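PDB 6L85: phosphate transporter from Thermotoga maritima MSB8, which probably imports phosphate across the cell membrane using the sodium gradient, as a bacterial relative of the human SLC20 carriers. Local coordinates for residues G52-G57 / A288-G293; A234-F239 / T319-F324; V250-G255 / T333-S338. All coordinates share one frame; numbering follows the deposited sequence.

Interaction 1. Residues G52-G57 / A288-G293; sequences GAVMFG and ALLLGG
L289 reaches across from helix 286-302 and lays its CD2 methyl on the backbone of G57, on segment 52-57, a contact between two antiparallel helices of this all-helical membrane transporter. The short segments run 160° apart with axes 8.9 Å apart at their closest. CD2 of L289 sits 3.7 Å from G57 C, and the carbonyl oxygen of the same glycine is equally near. G57 has no side chain in the way, so a leucine methyl can rest directly on the main chain. L289 gets there with CG set beside its backbone N (chi1 -66°). The same methyl also lies by A53 O, an oxygen already bonded to G57 N one helical turn on.

A53 and G57, four residues apart, form a small-xxx-small pair. A53 turns its CB toward the facing helix and comes 4.1 Å from G293 CA, again a methyl against a glycine. The two CA atoms, A53 CA and G293 CA, are only 5.6 Å apart. Beyond the two segments, V259 adds to this patch, touching the side chains of both A53 and L289.

V54 flanks the pair of small residues and meets L290, whose CB points away from helix 38-56 while the end of its chain swings back. The two side chains approach at a slant, and their neighbours include L205 and L204 of the second subunit, packed on V54 and L290 respectively. A bound dodecyl-maltoside also touches V54, which places this flank beside detergent as well as the dimer partner. Within the segments the meeting is between single branches: CG2 of V54, the methyl beside its backbone N, lies 3.7 Å from L290 CD1.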
loop_
_atom_site.group_PDB
_atom_site.type_symbol
_atom_site.label_atom_id
_atom_site.label_comp_id
_atom_site.label_asym_id
_atom_site.label_seq_id
_atom_site.Cartn_x
_atom_site.Cartn_y
_atom_site.Cartn_z
ATOM N N GLY B 52 2.545 8.786 -0.674
ATOM C CA GLY B 52 2.099 9.802 0.272
ATOM C C GLY B 52 1.405 10.965 -0.406
ATOM O O GLY B 52 0.375 11.442 0.067
ATOM N N ALA B 53 1.943 11.417 -1.544
ATOM C CA ALA B 53 1.303 12.490 -2.296
ATOM C C ALA B 53 -0.126 12.126 -2.690
ATOM O O ALA B 53 -1.039 12.954 -2.587
ATOM C CB ALA B 53 2.123 12.810 -3.544
ATOM N N VAL B 54 -0.336 10.892 -3.158
ATOM C CA VAL B 54 -1.657 10.499 -3.642
ATOM C C VAL B 54 -2.594 10.143 -2.488
ATOM O O VAL B 54 -3.802 10.399 -2.552
ATOM C CB VAL B 54 -1.514 9.326 -4.641
ATOM C CG1 VAL B 54 -2.812 8.528 -4.721
ATOM C CG2 VAL B 54 -1.109 9.848 -6.021
ATOM N N MET B 55 -2.088 9.506 -1.435
ATOM C CA MET B 55 -2.987 9.098 -0.363
ATOM C C MET B 55 -3.322 10.244 0.589
ATOM O O MET B 55 -4.384 10.218 1.226
ATOM C CB MET B 55 -2.375 7.919 0.412
ATOM C CG MET B 55 -2.309 6.586 -0.393
ATOM S SD MET B 55 -1.639 5.222 0.584
ATOM C CE MET B 55 -2.797 5.123 1.951
ATOM N N PHE B 56 -2.446 11.251 0.717
ATOM C CA PHE B 56 -2.649 12.259 1.755
ATOM C C PHE B 56 -2.305 13.680 1.337
ATOM O O PHE B 56 -2.414 14.571 2.172
ATOM C CB PHE B 56 -1.834 11.892 3.023
ATOM C CG PHE B 56 -2.555 12.171 4.313
ATOM C CD1 PHE B 56 -3.769 11.552 4.597
ATOM C CD2 PHE B 56 -2.033 13.068 5.240
ATOM C CE1 PHE B 56 -4.465 11.832 5.784
ATOM C CE2 PHE B 56 -2.723 13.364 6.441
ATOM C CZ PHE B 56 -3.944 12.742 6.712
ATOM N N GLY B 57 -1.933 13.933 0.075
ATOM C CA GLY B 57 -1.451 15.232 -0.361
ATOM C C GLY B 57 -2.493 16.316 -0.601
ATOM O O GLY B 57 -2.112 17.486 -0.750
ATOM N N ALA B 288 -3.633 17.179 -10.550
ATOM C CA ALA B 288 -2.611 17.996 -9.884
ATOM C C ALA B 288 -1.750 17.164 -8.953
ATOM O O ALA B 288 -0.521 17.307 -8.925
ATOM C CB ALA B 288 -3.259 19.151 -9.090
ATOM N N LEU B 289 -2.380 16.315 -8.143
ATOM C CA LEU B 289 -1.624 15.524 -7.177
ATOM C C LEU B 289 -0.762 14.480 -7.870
ATOM O O LEU B 289 0.347 14.177 -7.410
ATOM C CB LEU B 289 -2.573 14.851 -6.206
ATOM C CG LEU B 289 -3.326 15.802 -5.306
ATOM C CD1 LEU B 289 -4.422 15.014 -4.582
ATOM C CD2 LEU B 289 -2.343 16.436 -4.314
ATOM N N LEU B 290 -1.262 13.923 -8.988
ATOM C CA LEU B 290 -0.526 12.901 -9.731
ATOM C C LEU B 290 0.693 13.502 -10.409
ATOM O O LEU B 290 1.777 12.910 -10.386
ATOM C CB LEU B 290 -1.443 12.251 -10.771
ATOM C CG LEU B 290 -2.323 11.066 -10.390
ATOM C CD1 LEU B 290 -2.849 11.189 -9.025
ATOM C CD2 LEU B 290 -3.481 10.981 -11.379
ATOM N N LEU B 291 0.530 14.689 -11.004
ATOM C CA LEU B 291 1.655 15.403 -11.604
ATOM C C LEU B 291 2.698 15.736 -10.552
ATOM O O LEU B 291 3.900 15.504 -10.755
ATOM C CB LEU B 291 1.154 16.678 -12.284
ATOM C CG LEU B 291 2.150 17.763 -12.717
ATOM C CD1 LEU B 291 2.929 17.335 -13.928
ATOM C CD2 LEU B 291 1.429 19.093 -12.997
ATOM N N GLY B 292 2.255 16.260 -9.404
ATOM C CA GLY B 292 3.203 16.549 -8.339
ATOM C C GLY B 292 3.933 15.305 -7.860
ATOM O O GLY B 292 5.147 15.329 -7.658
ATOM N N GLY B 293 3.206 14.197 -7.692
ATOM C CA GLY B 293 3.847 12.970 -7.236
ATOM C C GLY B 293 4.868 12.447 -8.227
ATOM O O GLY B 293 5.995 12.129 -7.856
#

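Interaction 2. Residues A234-F239 / T319-F324; sequences AVENVF and TNSRGF
E236 and S321 are joined by a hydrogen bond across the two helices: S321 OG donates over 2.9 Å to E236 OE2, which accepts through its syn lone pair, on the side of OE1. The other carboxylate oxygen faces the first turn of helix 320-339. There E236 OE1 takes two weak bonds, from N320 N at 2.9 Å with a poor angle of 122° and from S321 N at 3.3 Å. A bend in the glutamate chain (chi2 -67°) folds the carboxylate onto these amides, where the positive end of the helix would probably stabilise its charge. T319 caps the same end: its OG1 receives a weak capping bond from R322 N and a sounder one from R322 NH1, 3.2 Å from T319 OG1 and nearly in the guanidinium plane. N320 turns its amide oxygen to Q243, a residue of a sodium site.

Outward from the polar cluster comes the ring of F239. S321 CB stands over the centre of one ring face, a CH-pi contact 3.8 Å from the F239 centroid. The rim of that ring meets F324 edge-to-face, with planes at 72°; F239 CD1 lies 3.7 Å from F324 CG. I175 and F178 of helix 167-194 touch F239 and F324 respectively. Taken together, this is a helix N-terminus with its own threonine N-cap and a glutamate supplied by a neighbouring helix, beside a T-shaped phenylalanine pair.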
loop_
_atom_site.group_PDB
_atom_site.type_symbol
_atom_site.label_atom_id
_atom_site.label_comp_id
_atom_site.label_asym_id
_atom_site.label_seq_id
_atom_site.Cartn_x
_atom_site.Cartn_y
_atom_site.Cartn_z
ATOM N N ALA B 234 24.103 -6.728 18.038
ATOM C CA ALA B 234 22.881 -7.335 17.515
ATOM C C ALA B 234 21.729 -6.335 17.504
ATOM O O ALA B 234 20.972 -6.255 16.523
ATOM C CB ALA B 234 22.511 -8.572 18.336
ATOM N N VAL B 235 21.585 -5.561 18.584
ATOM C CA VAL B 235 20.511 -4.579 18.647
ATOM C C VAL B 235 20.712 -3.501 17.591
ATOM O O VAL B 235 19.758 -3.101 16.904
ATOM C CB VAL B 235 20.411 -3.986 20.062
ATOM C CG1 VAL B 235 19.481 -2.761 20.073
ATOM C CG2 VAL B 235 19.928 -5.061 21.042
ATOM N N GLU B 236 21.946 -3.020 17.422
ATOM C CA GLU B 236 22.166 -2.010 16.396
ATOM C C GLU B 236 21.968 -2.580 15.006
ATOM O O GLU B 236 21.542 -1.854 14.105
ATOM C CB GLU B 236 23.552 -1.389 16.527
ATOM C CG GLU B 236 23.619 -0.428 17.711
ATOM C CD GLU B 236 22.760 0.836 17.522
ATOM O OE1 GLU B 236 22.799 1.427 16.418
ATOM O OE2 GLU B 236 22.069 1.249 18.484
ATOM N N ASN B 237 22.251 -3.870 14.813
ATOM C CA ASN B 237 22.010 -4.492 13.519
ATOM C C ASN B 237 20.513 -4.529 13.199
ATOM O O ASN B 237 20.088 -4.234 12.069
ATOM C CB ASN B 237 22.615 -5.892 13.536
ATOM C CG ASN B 237 22.566 -6.551 12.197
ATOM O OD1 ASN B 237 23.158 -6.055 11.231
ATOM N ND2 ASN B 237 21.842 -7.665 12.110
ATOM N N VAL B 238 19.699 -4.841 14.208
ATOM C CA VAL B 238 18.252 -4.829 14.027
ATOM C C VAL B 238 17.748 -3.409 13.746
ATOM O O VAL B 238 16.924 -3.195 12.846
ATOM C CB VAL B 238 17.576 -5.461 15.259
ATOM C CG1 VAL B 238 16.102 -5.235 15.227
ATOM C CG2 VAL B 238 17.852 -6.946 15.272
ATOM N N PHE B 239 18.234 -2.416 14.500
ATOM C CA PHE B 239 17.861 -1.039 14.195
ATOM C C PHE B 239 18.320 -0.636 12.804
ATOM O O PHE B 239 17.640 0.146 12.129
ATOM C CB PHE B 239 18.436 -0.071 15.225
ATOM C CG PHE B 239 17.574 0.097 16.424
ATOM C CD1 PHE B 239 16.359 0.756 16.336
ATOM C CD2 PHE B 239 17.962 -0.427 17.642
ATOM C CE1 PHE B 239 15.557 0.908 17.459
ATOM C CE2 PHE B 239 17.166 -0.271 18.767
ATOM C CZ PHE B 239 15.964 0.389 18.676
ATOM N N THR B 319 24.120 6.666 15.262
ATOM C CA THR B 319 23.799 5.264 15.491
ATOM C C THR B 319 22.490 4.905 14.796
ATOM O O THR B 319 21.641 5.760 14.518
ATOM C CB THR B 319 23.682 4.938 16.985
ATOM O OG1 THR B 319 22.829 5.888 17.644
ATOM C CG2 THR B 319 25.063 4.933 17.654
ATOM N N ASN B 320 22.332 3.614 14.514
ATOM C CA ASN B 320 21.110 3.153 13.867
ATOM C C ASN B 320 19.887 3.375 14.744
ATOM O O ASN B 320 18.801 3.680 14.228
ATOM C CB ASN B 320 21.262 1.692 13.494
ATOM C CG ASN B 320 22.178 1.517 12.311
ATOM O OD1 ASN B 320 21.868 1.977 11.210
ATOM N ND2 ASN B 320 23.330 0.893 12.529
ATOM N N SER B 321 20.037 3.260 16.067
ATOM C CA SER B 321 18.895 3.540 16.928
ATOM C C SER B 321 18.538 5.022 16.898
ATOM O O SER B 321 17.354 5.386 16.970
ATOM C CB SER B 321 19.180 3.073 18.353
ATOM O OG SER B 321 20.386 3.641 18.818
ATOM N N ARG B 322 19.531 5.892 16.702
ATOM C CA ARG B 322 19.227 7.314 16.617
ATOM C C ARG B 322 18.617 7.679 15.268
ATOM O O ARG B 322 17.725 8.527 15.214
ATOM C CB ARG B 322 20.477 8.146 16.872
ATOM C CG ARG B 322 20.823 8.248 18.348
ATOM C CD ARG B 322 21.960 9.234 18.610
ATOM N NE ARG B 322 22.128 9.434 20.043
ATOM C CZ ARG B 322 22.752 8.579 20.845
ATOM N NH1 ARG B 322 23.284 7.465 20.351
ATOM N NH2 ARG B 322 22.848 8.841 22.140
ATOM N N GLY B 323 19.117 7.096 14.169
ATOM C CA GLY B 323 18.517 7.353 12.867
ATOM C C GLY B 323 17.080 6.868 12.798
ATOM O O GLY B 323 16.206 7.560 12.280
ATOM N N PHE B 324 16.826 5.666 13.327
ATOM C CA PHE B 324 15.472 5.161 13.530
ATOM C C PHE B 324 14.594 6.182 14.254
ATOM O O PHE B 324 13.472 6.479 13.813
ATOM C CB PHE B 324 15.556 3.855 14.328
ATOM C CG PHE B 324 14.226 3.177 14.571
ATOM C CD1 PHE B 324 13.729 2.251 13.660
ATOM C CD2 PHE B 324 13.499 3.425 15.737
ATOM C CE1 PHE B 324 12.518 1.599 13.886
ATOM C CE2 PHE B 324 12.299 2.776 15.971
ATOM C CZ PHE B 324 11.804 1.860 15.037
#

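Interaction 3. Residues V250-G255 / T333-S338; sequences VSFSHG and TVLLAS
S253 nestles against V334 and L335 where segments 250-255 and 333-338, of helices 231-258 and 320-339, run side by side at 27°. Among the van der Waals contacts, the nearest sets V334 CG1 3.2 Å from S253 O, a methyl brought there by standing opposite the valine's backbone N (chi1 166°). S253 CB meets L335 CG at 3.9 Å. Looser is the touch of F252, whose ring presents its edge, CE1, to L335 CD2 at 4.1 Å.

The serine hydroxyls bond back to carbonyls of their own helices. S253 OG donates to V250 O over 2.9 Å, so that carbonyl serves both this hydroxyl and H254 N. S338 OG does likewise to V334 O at 3.0 Å, reaching it from above the carbonyl plane while S338 N comes from the opposite face. S338 OG has a further hydrogen bond to N257, which ties the two helices just beyond residue 255.

Behind the interface H254 is held by E49 and D22, near a bound phosphate. V334 touches N257 and T346, and N257 is a sodium ligand: this is closely packed, near-parallel helix pairing in the transporter core, bordering its ion-binding region.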
loop_
_atom_site.group_PDB
_atom_site.type_symbol
_atom_site.label_atom_id
_atom_site.label_comp_id
_atom_site.label_asym_id
_atom_site.label_seq_id
_atom_site.Cartn_x
_atom_site.Cartn_y
_atom_site.Cartn_z
ATOM N N VAL B 250 9.237 8.315 6.536
ATOM C CA VAL B 250 9.498 9.738 6.290
ATOM C C VAL B 250 9.162 10.113 4.849
ATOM O O VAL B 250 8.566 11.164 4.604
ATOM C CB VAL B 250 10.946 10.141 6.645
ATOM C CG1 VAL B 250 11.129 11.648 6.452
ATOM C CG2 VAL B 250 11.269 9.794 8.068
ATOM N N SER B 251 9.552 9.276 3.883
ATOM C CA SER B 251 9.275 9.528 2.464
ATOM C C SER B 251 7.789 9.730 2.191
ATOM O O SER B 251 7.388 10.627 1.436
ATOM C CB SER B 251 9.765 8.349 1.630
ATOM O OG SER B 251 11.063 8.579 1.156
ATOM N N PHE B 252 6.971 8.831 2.739
ATOM C CA PHE B 252 5.525 8.920 2.625
ATOM C C PHE B 252 5.024 10.248 3.179
ATOM O O PHE B 252 4.237 10.955 2.528
ATOM C CB PHE B 252 4.902 7.740 3.385
ATOM C CG PHE B 252 3.393 7.703 3.356
ATOM C CD1 PHE B 252 2.643 8.438 4.268
ATOM C CD2 PHE B 252 2.724 6.911 2.432
ATOM C CE1 PHE B 252 1.249 8.400 4.253
ATOM C CE2 PHE B 252 1.320 6.861 2.410
ATOM C CZ PHE B 252 0.592 7.606 3.321
ATOM N N SER B 253 5.461 10.589 4.398
ATOM C CA SER B 253 4.959 11.805 5.029
ATOM C C SER B 253 5.456 13.042 4.289
ATOM O O SER B 253 4.758 14.055 4.216
ATOM C CB SER B 253 5.369 11.823 6.499
ATOM O OG SER B 253 6.721 12.189 6.596
ATOM N N HIS B 254 6.615 12.933 3.651
ATOM C CA HIS B 254 7.127 14.037 2.856
ATOM C C HIS B 254 6.267 14.268 1.619
ATOM O O HIS B 254 5.923 15.417 1.300
ATOM C CB HIS B 254 8.579 13.782 2.451
ATOM C CG HIS B 254 9.104 14.846 1.558
ATOM N ND1 HIS B 254 9.054 14.751 0.188
ATOM C CD2 HIS B 254 9.606 16.073 1.835
ATOM C CE1 HIS B 254 9.520 15.867 -0.348
ATOM N NE2 HIS B 254 9.847 16.693 0.634
ATOM N N GLY B 255 5.948 13.194 0.883
ATOM C CA GLY B 255 5.012 13.321 -0.227
ATOM C C GLY B 255 3.687 13.917 0.209
ATOM O O GLY B 255 3.156 14.811 -0.451
ATOM N N THR B 333 5.731 13.971 13.113
ATOM C CA THR B 333 5.472 15.404 13.112
ATOM C C THR B 333 4.847 15.845 11.792
ATOM O O THR B 333 3.852 16.588 11.771
ATOM C CB THR B 333 6.775 16.167 13.371
ATOM O OG1 THR B 333 7.358 15.701 14.592
ATOM C CG2 THR B 333 6.517 17.675 13.477
ATOM N N VAL B 334 5.416 15.372 10.679
ATOM C CA VAL B 334 5.031 15.868 9.365
ATOM C C VAL B 334 3.637 15.364 8.994
ATOM O O VAL B 334 2.828 16.108 8.443
ATOM C CB VAL B 334 6.102 15.472 8.325
ATOM C CG1 VAL B 334 5.583 15.655 6.878
ATOM C CG2 VAL B 334 7.396 16.280 8.548
ATOM N N LEU B 335 3.328 14.106 9.331
ATOM C CA LEU B 335 2.005 13.547 9.068
ATOM C C LEU B 335 0.940 14.255 9.886
ATOM O O LEU B 335 -0.162 14.519 9.387
ATOM C CB LEU B 335 1.985 12.044 9.375
ATOM C CG LEU B 335 2.017 11.026 8.239
ATOM C CD1 LEU B 335 1.681 9.632 8.744
ATOM C CD2 LEU B 335 1.102 11.412 7.071
ATOM N N LEU B 336 1.224 14.546 11.158
ATOM C CA LEU B 336 0.206 15.233 11.944
ATOM C C LEU B 336 -0.019 16.646 11.412
ATOM O O LEU B 336 -1.168 17.089 11.270
ATOM C CB LEU B 336 0.586 15.225 13.425
ATOM C CG LEU B 336 0.596 13.821 14.058
ATOM C CD1 LEU B 336 1.411 13.790 15.373
ATOM C CD2 LEU B 336 -0.820 13.269 14.275
ATOM N N ALA B 337 1.064 17.350 11.063
ATOM C CA ALA B 337 0.911 18.633 10.384
ATOM C C ALA B 337 0.039 18.506 9.136
ATOM O O ALA B 337 -0.837 19.340 8.897
ATOM C CB ALA B 337 2.285 19.189 10.005
ATOM N N SER B 338 0.275 17.468 8.324
ATOM C CA SER B 338 -0.513 17.263 7.107
ATOM C C SER B 338 -1.986 17.063 7.432
ATOM O O SER B 338 -2.856 17.584 6.731
ATOM C CB SER B 338 0.016 16.061 6.326
ATOM O OG SER B 338 1.315 16.296 5.807
#

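In the fold
Interactions 2 and 3 join the same two helices, 231-258 and 320-339, at points whose centres are 22 Å apart. Interaction 1 belongs to a different helix pair but abuts interaction 3: their centres are 12 Å apart, with G52 N 3.6 Å from F252 CD2 and F56 CD2 3.8 Å from S338 CB. Interaction 2 lies 31 Å from interaction 1, centre to centre. Sodium ions lie about 7 Å from the F324 side chain and about 6 Å from that of V334, but about 10 Å from G57. At interaction 3 a bound phosphate lies about 4 Å from the H254 side chain; it may come from the crystallisation liquor, but its place is consistent with a central transport pocket.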